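Local coordinates for protein BIFUNCTIONAL PROTEIN Proline utilization A (PutA) (Corynebacterium freiburgense, PDB 5UX5) that probably catalyses both steps of proline catabolism, oxidising proline with FAD and then glutamate semialdehyde to glutamate with NAD as the electron acceptor, at residues W862-E867 against R970-E975; I698-S703 against G735-F740. All coordinates share one frame; numbering follows the deposited sequence.

Interaction 1. Residues W862-E867 against R970-E975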
# COMPACT_ATOMS: atom_id res chain seq x y z
N TRP A 862 7.37 0.89 21.42
CA TRP A 862 7.59 1.73 20.24
C TRP A 862 6.43 2.70 20.02
O TRP A 862 6.65 3.87 19.69
CB TRP A 862 7.86 0.87 18.99
CG TRP A 862 8.29 1.72 17.80
CD1 TRP A 862 9.54 2.19 17.55
CD2 TRP A 862 7.46 2.21 16.75
NE1 TRP A 862 9.55 2.94 16.39
CE2 TRP A 862 8.28 2.97 15.89
CE3 TRP A 862 6.10 2.09 16.45
CZ2 TRP A 862 7.80 3.60 14.75
CZ3 TRP A 862 5.62 2.72 15.32
CH2 TRP A 862 6.47 3.47 14.48
N LYS A 863 5.17 2.24 20.13
CA LYS A 863 4.04 3.15 19.94
C LYS A 863 4.10 4.32 20.91
O LYS A 863 3.73 5.45 20.55
CB LYS A 863 2.68 2.46 20.14
CG LYS A 863 2.26 1.49 19.05
CD LYS A 863 0.74 1.20 19.10
CE LYS A 863 0.16 1.30 20.54
NZ LYS A 863 -1.32 1.51 20.65
N GLU A 864 4.60 4.09 22.11
CA GLU A 864 4.59 5.16 23.09
C GLU A 864 5.82 6.05 22.97
O GLU A 864 5.71 7.26 23.17
CB GLU A 864 4.50 4.55 24.51
CG GLU A 864 4.01 5.51 25.63
CD GLU A 864 2.54 6.02 25.43
OE1 GLU A 864 1.83 5.57 24.49
OE2 GLU A 864 2.10 6.86 26.25
N LYS A 865 6.96 5.51 22.55
CA LYS A 865 8.19 6.30 22.61
C LYS A 865 8.56 6.97 21.28
O LYS A 865 9.34 7.93 21.30
CB LYS A 865 9.35 5.43 23.11
N VAL A 866 8.00 6.54 20.14
CA VAL A 866 8.48 7.08 18.87
C VAL A 866 7.85 8.43 18.63
O VAL A 866 6.66 8.64 18.91
CB VAL A 866 8.20 6.13 17.70
CG1 VAL A 866 6.70 6.00 17.43
CG2 VAL A 866 8.94 6.65 16.46
N GLU A 867 8.64 9.34 18.06
CA GLU A 867 8.31 10.75 17.94
C GLU A 867 8.19 11.12 16.48
O GLU A 867 9.03 11.86 15.95
CB GLU A 867 9.35 11.60 18.65
CG GLU A 867 9.32 11.41 20.14
CD GLU A 867 10.43 12.16 20.86
OE1 GLU A 867 10.35 12.22 22.12
OE2 GLU A 867 11.33 12.71 20.17
N ARG A 970 -5.11 9.98 16.86
CA ARG A 970 -5.05 10.32 18.26
C ARG A 970 -4.26 11.60 18.44
O ARG A 970 -3.51 12.04 17.55
CB ARG A 970 -4.45 9.19 19.12
CG ARG A 970 -3.00 8.86 18.84
CD ARG A 970 -2.53 7.68 19.70
NE ARG A 970 -1.08 7.51 19.63
CZ ARG A 970 -0.38 6.75 20.47
NH1 ARG A 970 -0.99 6.11 21.46
NH2 ARG A 970 0.94 6.63 20.32
N TYR A 971 -4.43 12.19 19.62
CA TYR A 971 -3.72 13.39 19.99
C TYR A 971 -2.66 13.05 21.03
O TYR A 971 -2.94 12.32 21.98
CB TYR A 971 -4.70 14.43 20.51
CG TYR A 971 -5.75 14.84 19.50
CD1 TYR A 971 -6.91 14.10 19.33
CD2 TYR A 971 -5.56 15.96 18.67
CE1 TYR A 971 -7.88 14.48 18.41
CE2 TYR A 971 -6.52 16.34 17.73
CZ TYR A 971 -7.68 15.59 17.61
OH TYR A 971 -8.64 15.95 16.72
N ARG A 972 -1.45 13.56 20.84
CA ARG A 972 -0.34 13.40 21.81
C ARG A 972 -0.04 14.74 22.48
O ARG A 972 -0.16 15.80 21.85
CB ARG A 972 0.96 12.90 21.16
CG ARG A 972 0.84 11.64 20.38
CD ARG A 972 0.37 10.54 21.29
NE ARG A 972 1.45 9.99 22.09
CZ ARG A 972 1.25 9.09 23.04
NH1 ARG A 972 0.01 8.68 23.28
NH2 ARG A 972 2.27 8.58 23.73
N PRO A 973 0.43 14.74 23.72
CA PRO A 973 0.65 16.01 24.42
C PRO A 973 1.84 16.75 23.84
O PRO A 973 2.88 16.14 23.54
CB PRO A 973 0.92 15.58 25.86
CG PRO A 973 1.53 14.25 25.72
CD PRO A 973 0.83 13.59 24.55
N LEU A 974 1.66 18.05 23.61
CA LEU A 974 2.78 18.96 23.36
C LEU A 974 3.54 19.20 24.67
O LEU A 974 2.94 19.57 25.67
CB LEU A 974 2.29 20.28 22.81
CG LEU A 974 3.32 21.37 22.54
CD1 LEU A 974 3.96 21.13 21.21
CD2 LEU A 974 2.69 22.78 22.59
N GLU A 975 4.86 18.96 24.65
CA GLU A 975 5.66 18.99 25.88
C GLU A 975 5.79 20.40 26.46
O GLU A 975 5.60 20.60 27.67
CB GLU A 975 7.04 18.40 25.62
CG GLU A 975 7.00 16.96 25.10
CD GLU A 975 8.39 16.42 24.80
OE1 GLU A 975 9.36 16.87 25.46
OE2 GLU A 975 8.49 15.54 23.91
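Glu864 and Arg972 form the salt bridge of this contact, joining the last turn of helix 856-865 to strand 965-980 in the C-terminal part of the chain. Glu864 OE2 lies 3.1 Å from Arg972 NH2, at the edge of the guanidinium and near its plane, and Glu864 OE1 is equally close to that same nitrogen. The carboxylate therefore straddles a single NH2 instead of pairing with two nitrogens, and its plane stands 84° from that of the guanidinium. Two bends shape the Arg972 chain, at chi2 and chi3, bringing its head over one face of the Arg970 guanidinium. The two guanidiniums overlap: Arg970 NH2 sits 3.6 Å above the plane of the Arg972 group, over its centre, while Arg972 NH1 is offset toward the rim of the Arg970 group.

Arg970 travels differently. Its chain runs straight from CG to NE, and this reach brings NH2 to the helix backbone, 3.0 Å from Lys863 O, where the carbonyl oxygen meets the guanidinium at its edge. The N-H...O angle of 122° makes this hydrogen bond weak. Firmer holds lie outside the contact: NE bonds Gln1059 OE1 on the neighbouring strand 1056-1064, and NH1 forms a salt bridge with Glu956. Glu864 OE1 is 4.2 Å from Arg970 NH1, beyond salt-bridge distance. At the far end two like charges come near, Glu867 OE1 4.2 Å from Glu975 OE2; the salt bridge from Glu867 OE2 to Lys891 would be expected to ease this.

Val866 is the first residue to leave helical geometry, so the carbonyl that Arg970 approaches belongs to the helix C-terminal end. A positive group placed there would be favoured by the helix dipole, and the nearby carboxylates of Glu864 and Glu956 would be expected to offset the charge of the two arginines.

Interaction 2. Residues I698-S703 against G735-F740; sequences IIVTPS and GDVGRF
Pro702 and Val737 mark the closest backbone approach, their CA atoms 4.9 Å apart, where the chain leaving strand 696-700 passes the loop that follows the parallel strand 728-734. The setting is an alpha/beta part of the aldehyde dehydrogenase fold, and the loop contains a type II' beta turn from Val737 to Phe740. Gly738 occupies its second position with a positive phi of 59°, a value that favours glycine, and the turn is closed by Phe740 N bonding Val737 O at 3.2 Å. The loop leads into helix 740-750.

No hydrogen bond crosses between 698-703 and 735-740, so the contact rests on packing. Val700 is its buried centre. With chi1 at -178°, its CG1 is set anti to the backbone N and meets two partners: Val737 CG1 at 4.1 Å and Phe740 CD1 at the same distance. The other branch, CG2, approaches the adjacent ring carbon, CE1 of Phe740, again at 4.1 Å. The isopropyl group thus spans the CD1-CE1 bond and meets the ring obliquely. Phe740 presents this bond because its own chi1 of 178° turns the ring back over the strands; Val731 and Leu733 of strand 728-734 and Val710 and Val713 of helix 706-718 also touch it. Val700 and Val737 cross at about a right angle.

Thr701 has its CB pointing away from the loop, with OG1 hydrogen-bonded to Glu858 OE1, and its backbone is what meets Val737. There Val737 CG1 lies 4.0 Å from Thr701 C. Toward the exposed end, the ring of Pro702 rests against the peptide of Asp736, with Pro702 CG 3.7 Å from Asp736 O. The same CG1 of Val737 also reaches backbone oxygen, standing 3.7 Å from Val700 O.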
# COMPACT_ATOMS: atom_id res chain seq x y z
N ILE A 698 12.89 2.83 9.57
CA ILE A 698 12.13 1.64 9.96
C ILE A 698 13.03 0.80 10.85
O ILE A 698 14.12 0.39 10.43
CB ILE A 698 11.63 0.83 8.76
CG1 ILE A 698 10.57 1.60 7.99
CG2 ILE A 698 11.14 -0.58 9.15
CD1 ILE A 698 10.11 0.81 6.77
N ILE A 699 12.57 0.53 12.07
CA ILE A 699 13.29 -0.36 12.99
C ILE A 699 12.87 -1.81 12.75
O ILE A 699 11.67 -2.12 12.65
CB ILE A 699 13.04 0.06 14.45
CG1 ILE A 699 13.51 1.49 14.69
CG2 ILE A 699 13.69 -0.92 15.38
CD1 ILE A 699 13.30 1.96 16.11
N VAL A 700 13.86 -2.69 12.66
CA VAL A 700 13.67 -4.12 12.46
C VAL A 700 14.38 -4.83 13.60
O VAL A 700 15.62 -4.78 13.70
CB VAL A 700 14.23 -4.58 11.10
CG1 VAL A 700 13.98 -6.10 10.87
CG2 VAL A 700 13.64 -3.72 10.00
N THR A 701 13.63 -5.51 14.43
CA THR A 701 14.14 -6.26 15.57
C THR A 701 14.15 -7.74 15.25
O THR A 701 13.40 -8.19 14.38
CB THR A 701 13.26 -6.00 16.81
OG1 THR A 701 12.08 -6.81 16.74
CG2 THR A 701 12.88 -4.53 16.89
N PRO A 702 14.92 -8.55 15.98
CA PRO A 702 14.97 -9.99 15.66
C PRO A 702 13.62 -10.68 15.67
O PRO A 702 13.49 -11.73 15.01
CB PRO A 702 15.89 -10.55 16.75
CG PRO A 702 16.73 -9.43 17.15
CD PRO A 702 15.85 -8.21 17.07
N SER A 703 12.61 -10.13 16.34
CA SER A 703 11.28 -10.72 16.39
C SER A 703 10.42 -10.40 15.16
O SER A 703 9.21 -10.61 15.19
CB SER A 703 10.56 -10.26 17.67
OG SER A 703 11.22 -10.75 18.82
N GLY A 735 20.30 -5.88 17.08
CA GLY A 735 20.93 -7.19 17.14
C GLY A 735 21.12 -7.79 15.77
O GLY A 735 21.45 -7.10 14.80
N ASP A 736 20.90 -9.10 15.69
CA ASP A 736 21.09 -9.89 14.47
C ASP A 736 19.73 -10.24 13.88
O ASP A 736 18.89 -10.84 14.56
CB ASP A 736 21.91 -11.15 14.78
CG ASP A 736 22.00 -12.10 13.58
OD1 ASP A 736 22.58 -11.71 12.55
OD2 ASP A 736 21.53 -13.25 13.69
N VAL A 737 19.52 -9.88 12.62
CA VAL A 737 18.23 -10.08 11.97
C VAL A 737 18.29 -11.15 10.88
O VAL A 737 17.42 -11.21 10.02
CB VAL A 737 17.67 -8.75 11.44
CG1 VAL A 737 17.20 -7.88 12.59
CG2 VAL A 737 18.74 -8.00 10.67
N GLY A 738 19.29 -12.02 10.92
CA GLY A 738 19.28 -13.20 10.06
C GLY A 738 19.22 -12.92 8.57
O GLY A 738 20.10 -12.28 7.98
N ARG A 739 18.21 -13.47 7.91
CA ARG A 739 18.21 -13.40 6.46
C ARG A 739 17.93 -11.99 5.92
O ARG A 739 18.09 -11.78 4.71
CB ARG A 739 17.18 -14.39 5.91
CG ARG A 739 17.16 -15.71 6.69
CD ARG A 739 16.36 -16.78 5.95
NE ARG A 739 15.13 -16.24 5.37
CZ ARG A 739 14.03 -16.00 6.07
NH1 ARG A 739 14.00 -16.25 7.37
NH2 ARG A 739 12.95 -15.52 5.47
N PHE A 740 17.60 -11.04 6.80
CA PHE A 740 17.14 -9.72 6.38
C PHE A 740 18.08 -9.07 5.37
O PHE A 740 17.67 -8.67 4.28
CB PHE A 740 16.97 -8.79 7.60
CG PHE A 740 16.53 -7.40 7.22
CD1 PHE A 740 15.17 -7.10 7.07
CD2 PHE A 740 17.45 -6.40 6.98
CE1 PHE A 740 14.75 -5.85 6.69
CE2 PHE A 740 17.04 -5.14 6.59
CZ PHE A 740 15.67 -4.86 6.45

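Along the chain the two contacts come in series and neither nest nor cross. Interaction 2 comes first, closing a loop of 31 residues that carries helix 706-718 and strand 728-734. Interaction 1 opens later, at helix 856-865, and spans 102 residues, including helices 927-932 and 936-953, before strand 965-980 returns to the helix. Their centres are 24 Å apart, yet they meet through Trp862 NE1 and Ile699 CD1, 3.9 Å apart. Strand pairing joins them too: 696-700 to 845-852, 870-873, 1056-1064 and finally 965-980. Helix 856-865 contacts both sides: Trp862 packs on Ile699, and the helix end meets Arg970 and Arg972 of strand 965-980.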